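Local coordinates for probable Brix domain-containing ribosomal biogenesis protein (PDB 1W94) that probably takes part in the biogenesis of the ribosome and probably binds ribosomal RNA, as an archaeal Imp4-like Brix-domain protein, at residues Leu3-Arg8 against Arg28-Gly33; Pro47-Ser52 against Ala59-Leu64. All coordinates share one frame; numbering follows the deposited sequence.

Contact 1 (Leu3-Arg8 against Arg28-Gly33)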
loop_
_atom_site.group_PDB
_atom_site.type_symbol
_atom_site.label_atom_id
_atom_site.label_comp_id
_atom_site.label_asym_id
_atom_site.label_seq_id
_atom_site.Cartn_x
_atom_site.Cartn_y
_atom_site.Cartn_z
ATOM N N LEU A 3 0.982 -10.684 -2.769
ATOM C CA LEU A 3 0.919 -11.090 -1.360
ATOM C C LEU A 3 1.512 -9.961 -0.496
ATOM O O LEU A 3 2.590 -9.446 -0.792
ATOM C CB LEU A 3 1.666 -12.411 -1.110
ATOM C CG LEU A 3 1.784 -12.986 0.333
ATOM C CD1 LEU A 3 1.980 -14.488 0.341
ATOM C CD2 LEU A 3 2.949 -12.383 1.059
ATOM N N LEU A 4 0.819 -9.607 0.573
ATOM C CA LEU A 4 1.337 -8.654 1.522
ATOM C C LEU A 4 1.627 -9.363 2.847
ATOM O O LEU A 4 0.857 -10.213 3.298
ATOM C CB LEU A 4 0.309 -7.550 1.751
ATOM C CG LEU A 4 0.417 -6.344 2.694
ATOM C CD1 LEU A 4 0.805 -6.658 4.095
ATOM C CD2 LEU A 4 1.300 -5.286 2.141
ATOM N N THR A 5 2.722 -8.939 3.477
ATOM C CA THR A 5 3.111 -9.347 4.816
ATOM C C THR A 5 3.843 -8.171 5.484
ATOM O O THR A 5 3.993 -7.091 4.892
ATOM C CB THR A 5 3.980 -10.635 4.779
ATOM O OG1 THR A 5 3.964 -11.273 6.060
ATOM C CG2 THR A 5 5.442 -10.339 4.343
ATOM N N THR A 6 4.255 -8.389 6.728
ATOM C CA THR A 6 4.977 -7.402 7.518
ATOM C C THR A 6 6.399 -7.890 7.801
ATOM O O THR A 6 6.750 -9.025 7.493
ATOM C CB THR A 6 4.307 -7.190 8.911
ATOM O OG1 THR A 6 4.386 -8.408 9.685
ATOM C CG2 THR A 6 2.847 -6.748 8.772
ATOM N N SER A 7 7.208 -7.019 8.391
ATOM C CA SER A 7 8.449 -7.397 9.026
ATOM C C SER A 7 8.154 -8.348 10.219
ATOM O O SER A 7 7.018 -8.434 10.684
ATOM C CB SER A 7 9.157 -6.132 9.508
ATOM O OG SER A 7 8.257 -5.255 10.180
ATOM N N ARG A 8 9.162 -9.078 10.686
ATOM C CA ARG A 8 8.974 -9.980 11.822
ATOM C C ARG A 8 8.658 -9.226 13.121
ATOM O O ARG A 8 9.190 -8.145 13.356
ATOM C CB ARG A 8 10.188 -10.875 11.990
ATOM C CG ARG A 8 10.227 -12.005 10.937
ATOM C CD ARG A 8 11.467 -12.850 11.083
ATOM N NE ARG A 8 12.638 -12.241 10.465
ATOM C CZ ARG A 8 13.606 -11.630 11.136
ATOM N NH1 ARG A 8 13.562 -11.540 12.469
ATOM N NH2 ARG A 8 14.628 -11.103 10.473
ATOM N N ARG A 28 -3.523 -10.816 -1.136
ATOM C CA ARG A 28 -3.557 -11.843 -0.084
ATOM C C ARG A 28 -2.638 -11.491 1.102
ATOM O O ARG A 28 -1.464 -11.168 0.905
ATOM C CB ARG A 28 -3.179 -13.201 -0.653
ATOM C CG ARG A 28 -2.832 -14.209 0.420
ATOM C CD ARG A 28 -2.997 -15.614 -0.106
ATOM N NE ARG A 28 -1.866 -16.052 -0.914
ATOM C CZ ARG A 28 -0.920 -16.888 -0.482
ATOM N NH1 ARG A 28 -0.959 -17.355 0.770
ATOM N NH2 ARG A 28 0.074 -17.246 -1.304
ATOM N N TYR A 29 -3.173 -11.539 2.327
ATOM C CA TYR A 29 -2.370 -11.241 3.525
ATOM C C TYR A 29 -1.942 -12.502 4.268
ATOM O O TYR A 29 -2.766 -13.384 4.525
ATOM C CB TYR A 29 -3.140 -10.348 4.492
ATOM C CG TYR A 29 -2.394 -10.049 5.771
ATOM C CD1 TYR A 29 -1.419 -9.043 5.799
ATOM C CD2 TYR A 29 -2.650 -10.768 6.942
ATOM C CE1 TYR A 29 -0.722 -8.745 6.950
ATOM C CE2 TYR A 29 -1.942 -10.484 8.112
ATOM C CZ TYR A 29 -0.982 -9.451 8.097
ATOM O OH TYR A 29 -0.269 -9.140 9.221
ATOM N N ILE A 30 -0.663 -12.582 4.642
ATOM C CA ILE A 30 -0.200 -13.673 5.522
ATOM C C ILE A 30 0.566 -13.143 6.728
ATOM O O ILE A 30 1.310 -12.171 6.613
ATOM C CB ILE A 30 0.690 -14.701 4.775
ATOM C CG1 ILE A 30 1.943 -14.030 4.211
ATOM C CG2 ILE A 30 -0.127 -15.424 3.675
ATOM C CD1 ILE A 30 3.106 -14.981 3.936
ATOM N N ASN A 31 0.411 -13.803 7.876
ATOM C CA ASN A 31 1.199 -13.439 9.046
ATOM C C ASN A 31 2.645 -13.807 8.765
ATOM O O ASN A 31 2.957 -14.894 8.220
ATOM C CB ASN A 31 0.689 -14.130 10.340
ATOM C CG ASN A 31 -0.709 -13.625 10.778
ATOM O OD1 ASN A 31 -0.928 -12.420 10.976
ATOM N ND2 ASN A 31 -1.644 -14.556 10.957
ATOM N N ARG A 32 3.537 -12.930 9.172
ATOM C CA ARG A 32 4.926 -13.118 8.826
ATOM C C ARG A 32 5.525 -14.261 9.623
ATOM O O ARG A 32 6.397 -14.989 9.124
ATOM C CB ARG A 32 5.701 -11.820 9.021
ATOM C CG ARG A 32 7.221 -11.907 8.743
ATOM C CD ARG A 32 7.530 -12.274 7.298
ATOM N NE ARG A 32 8.975 -12.322 7.042
ATOM C CZ ARG A 32 9.720 -11.283 6.682
ATOM N NH1 ARG A 32 9.165 -10.075 6.528
ATOM N NH2 ARG A 32 11.027 -11.447 6.459
ATOM N N GLY A 33 5.036 -14.435 10.852
ATOM C CA GLY A 33 5.623 -15.376 11.793
ATOM C C GLY A 33 7.134 -15.188 11.861
ATOM O O GLY A 33 7.622 -14.078 12.084
HETATM O O HOH W 1 2.702 -10.380 10.015
#
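The guanidinium of Arg32 carries CG of Arg8 over one face and, at its edge and in plane, Thr6 O, to which Arg32 NH1 donates a hydrogen bond (2.8 Å). The Tyr29 ring takes Leu4 CD1 at its edge, 3.7 Å from Tyr29 CD1, while Leu3 CD1 lies over one face of the Arg28 guanidinium, whose NH2 bonds to Glu43 O. Arg32 reaches Thr6 because its chain, extended at chi1, bends at chi2 (62°); its aliphatic part runs antiparallel to the Thr6 side chain, and NE bonds to Met35 O. With an alanine in place of Arg32, Thr6 O would probably lose this side-chain donor and Arg8 CG the group beneath it. Threonine suits its place at Thr5, since Thr5 OG1, set anti to the backbone N (chi1 -160°), donates to Ile30 O at 2.9 Å, extending the run of bonds past Leu4. Water 1 donates to Thr6 OG1 (2.6 Å) and accepts from Arg32 N, joining the segments where their CA atoms draw apart. Leucine and isoleucine fill the other end: Leu3 CD2 meets Ile30 CG1 crosswise at 3.7 Å. Between the backbones, Leu4 N donates to Arg28 O (2.8 Å) and Ile30 N to Leu4 O (3.1 Å). This is parallel pairing in a beta-alpha-beta unit, whose helix 12-25 connects strand 3-6 to strand 28-29, outermost on this side of the sheet.

Contact 2 (Pro47-Ser52 against Ala59-Leu64)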
loop_
_atom_site.group_PDB
_atom_site.type_symbol
_atom_site.label_atom_id
_atom_site.label_comp_id
_atom_site.label_asym_id
_atom_site.label_seq_id
_atom_site.Cartn_x
_atom_site.Cartn_y
_atom_site.Cartn_z
ATOM N N PRO A 47 4.587 -11.780 -6.950
ATOM C CA PRO A 47 5.065 -10.559 -6.288
ATOM C C PRO A 47 4.616 -10.400 -4.829
ATOM O O PRO A 47 3.504 -10.794 -4.461
ATOM C CB PRO A 47 4.437 -9.408 -7.090
ATOM C CG PRO A 47 3.636 -10.010 -8.184
ATOM C CD PRO A 47 3.805 -11.517 -8.174
ATOM N N VAL A 48 5.491 -9.810 -4.023
ATOM C CA VAL A 48 5.164 -9.480 -2.635
ATOM C C VAL A 48 5.476 -8.028 -2.251
ATOM O O VAL A 48 6.396 -7.407 -2.817
ATOM C CB VAL A 48 5.737 -10.522 -1.600
ATOM C CG1 VAL A 48 6.362 -11.756 -2.260
ATOM C CG2 VAL A 48 6.673 -9.899 -0.525
ATOM N N ALA A 49 4.693 -7.503 -1.304
ATOM C CA ALA A 49 4.985 -6.262 -0.595
ATOM C C ALA A 49 5.165 -6.596 0.893
ATOM O O ALA A 49 4.390 -7.411 1.468
ATOM C CB ALA A 49 3.829 -5.250 -0.746
ATOM N N VAL A 50 6.180 -5.970 1.499
ATOM C CA VAL A 50 6.475 -6.112 2.918
ATOM C C VAL A 50 6.319 -4.731 3.590
ATOM O O VAL A 50 6.995 -3.774 3.217
ATOM C CB VAL A 50 7.904 -6.674 3.158
ATOM C CG1 VAL A 50 8.121 -6.960 4.628
ATOM C CG2 VAL A 50 8.109 -7.950 2.373
ATOM N N VAL A 51 5.408 -4.637 4.559
ATOM C CA VAL A 51 5.330 -3.442 5.380
ATOM C C VAL A 51 6.298 -3.619 6.536
ATOM O O VAL A 51 6.090 -4.488 7.402
ATOM C CB VAL A 51 3.908 -3.170 5.928
ATOM C CG1 VAL A 51 3.890 -1.814 6.737
ATOM C CG2 VAL A 51 2.846 -3.195 4.785
ATOM N N SER A 52 7.343 -2.808 6.562
ATOM C CA SER A 52 8.245 -2.791 7.714
ATOM C C SER A 52 8.030 -1.555 8.601
ATOM O O SER A 52 7.411 -0.570 8.170
ATOM C CB SER A 52 9.730 -2.939 7.285
ATOM O OG SER A 52 10.072 -1.986 6.294
ATOM N N ALA A 59 6.410 2.147 8.399
ATOM C CA ALA A 59 7.272 3.223 7.933
ATOM C C ALA A 59 7.695 3.028 6.472
ATOM O O ALA A 59 8.073 3.986 5.784
ATOM C CB ALA A 59 8.508 3.304 8.825
ATOM N N ARG A 60 7.678 1.782 6.014
ATOM C CA ARG A 60 8.142 1.471 4.652
ATOM C C ARG A 60 7.358 0.287 4.079
ATOM O O ARG A 60 7.044 -0.670 4.802
ATOM C CB ARG A 60 9.642 1.145 4.660
ATOM C CG ARG A 60 10.214 0.761 3.319
ATOM C CD ARG A 60 11.656 0.189 3.482
ATOM N NE ARG A 60 12.625 1.196 3.913
ATOM C CZ ARG A 60 13.781 1.469 3.291
ATOM N NH1 ARG A 60 14.147 0.810 2.179
ATOM N NH2 ARG A 60 14.578 2.418 3.789
ATOM N N ILE A 61 7.004 0.400 2.803
ATOM C CA ILE A 61 6.542 -0.749 2.031
ATOM C C ILE A 61 7.549 -1.057 0.943
ATOM O O ILE A 61 7.848 -0.214 0.109
ATOM C CB ILE A 61 5.166 -0.553 1.386
ATOM C CG1 ILE A 61 4.174 -0.033 2.429
ATOM C CG2 ILE A 61 4.643 -1.908 0.771
ATOM C CD1 ILE A 61 2.728 0.169 1.867
ATOM N N THR A 62 8.081 -2.268 0.983
ATOM C CA THR A 62 9.040 -2.721 -0.014
ATOM C C THR A 62 8.388 -3.661 -1.002
ATOM O O THR A 62 7.697 -4.583 -0.595
ATOM C CB THR A 62 10.212 -3.393 0.715
ATOM O OG1 THR A 62 10.844 -2.390 1.521
ATOM C CG2 THR A 62 11.213 -4.026 -0.247
ATOM N N PHE A 63 8.600 -3.440 -2.290
ATOM C CA PHE A 63 7.959 -4.282 -3.288
ATOM C C PHE A 63 8.967 -5.210 -3.966
ATOM O O PHE A 63 9.980 -4.757 -4.483
ATOM C CB PHE A 63 7.224 -3.428 -4.346
ATOM C CG PHE A 63 6.179 -2.535 -3.763
ATOM C CD1 PHE A 63 6.525 -1.314 -3.187
ATOM C CD2 PHE A 63 4.838 -2.913 -3.799
ATOM C CE1 PHE A 63 5.542 -0.480 -2.624
ATOM C CE2 PHE A 63 3.848 -2.100 -3.252
ATOM C CZ PHE A 63 4.193 -0.885 -2.686
ATOM N N LEU A 64 8.663 -6.501 -3.970
ATOM C CA LEU A 64 9.502 -7.504 -4.613
ATOM C C LEU A 64 8.814 -8.169 -5.779
ATOM O O LEU A 64 7.604 -8.371 -5.746
ATOM C CB LEU A 64 9.883 -8.616 -3.628
ATOM C CG LEU A 64 10.765 -8.355 -2.405
ATOM C CD1 LEU A 64 11.883 -7.332 -2.633
ATOM C CD2 LEU A 64 9.920 -8.005 -1.226
HETATM O O HOH W 2 9.604 -2.803 3.893
#
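Strands 48-52 and 59-64 run antiparallel, their axes 4.5 Å apart at closest approach and their directions 162° apart, with Val48-Leu64, Val50-Thr62 and Ser52-Arg60 as hydrogen-bonded pairs. The bond from Leu64 N to Val48 O is short (2.7 Å) and almost straight, at 176°. Side chains alternate between two faces. On one, Ala49 CB touches Ile61 CG2 at 3.8 Å and also meets CD2 and CE2 of Phe63; a methyl is small enough to sit between these two larger neighbours. Val51 and Ile61 stand alongside each other with like orientation, and both reach helix 12-25, Val51 at Phe17 and Ser18, Ile61 at Leu21. Beta-branched residues suit strands, and their apolar branches here meet the helix. On the opposite face, Leu64 CD2 packs against Val48 CG2 (3.8 Å) and Val50 CG2, crossing both valines obliquely, and the valines continue to helix 37-44. Further along this face the chemistry turns polar. Water 2 donates to Val50 O (2.9 Å) and is hydrogen-bonded to Ser52 OG (2.6 Å) and Thr62 OG1 (2.7 Å), so two hydroxyls and a backbone carbonyl hold it. Ser52 OG, turned between its own backbone N and carbonyl carbon (chi1 52°), also lies against Arg60 CB, while the Arg60 guanidinium makes a cation-pi contact with Tyr73. Ser52 O accepts from both Ala59 N and Arg60 N, the latter lying above the carbonyl plane. Two residues thus face one, a classic beta bulge near the turn of a beta hairpin.

Overall arrangement
Contact 1 closes before contact 2 opens along the chain, and their centres lie about 9 Å apart on the same side of the chain's centre. They share one mixed sheet, in which strand 3-6 sits between strand 28-29 and strand 48-54; probable backbone hydrogen bonds from Ala49 N to Leu3 O and from Val51 N to Thr5 O, each 2.9 Å, join them. The order 28-29, 3-6, 48-54, 57-64 therefore runs from parallel neighbours at the sheet edge to an antiparallel hairpin nearer the centre. Helices 12-25 and 37-44 touch both contacts, which belong to the N-terminal alpha/beta part of the Brix protein.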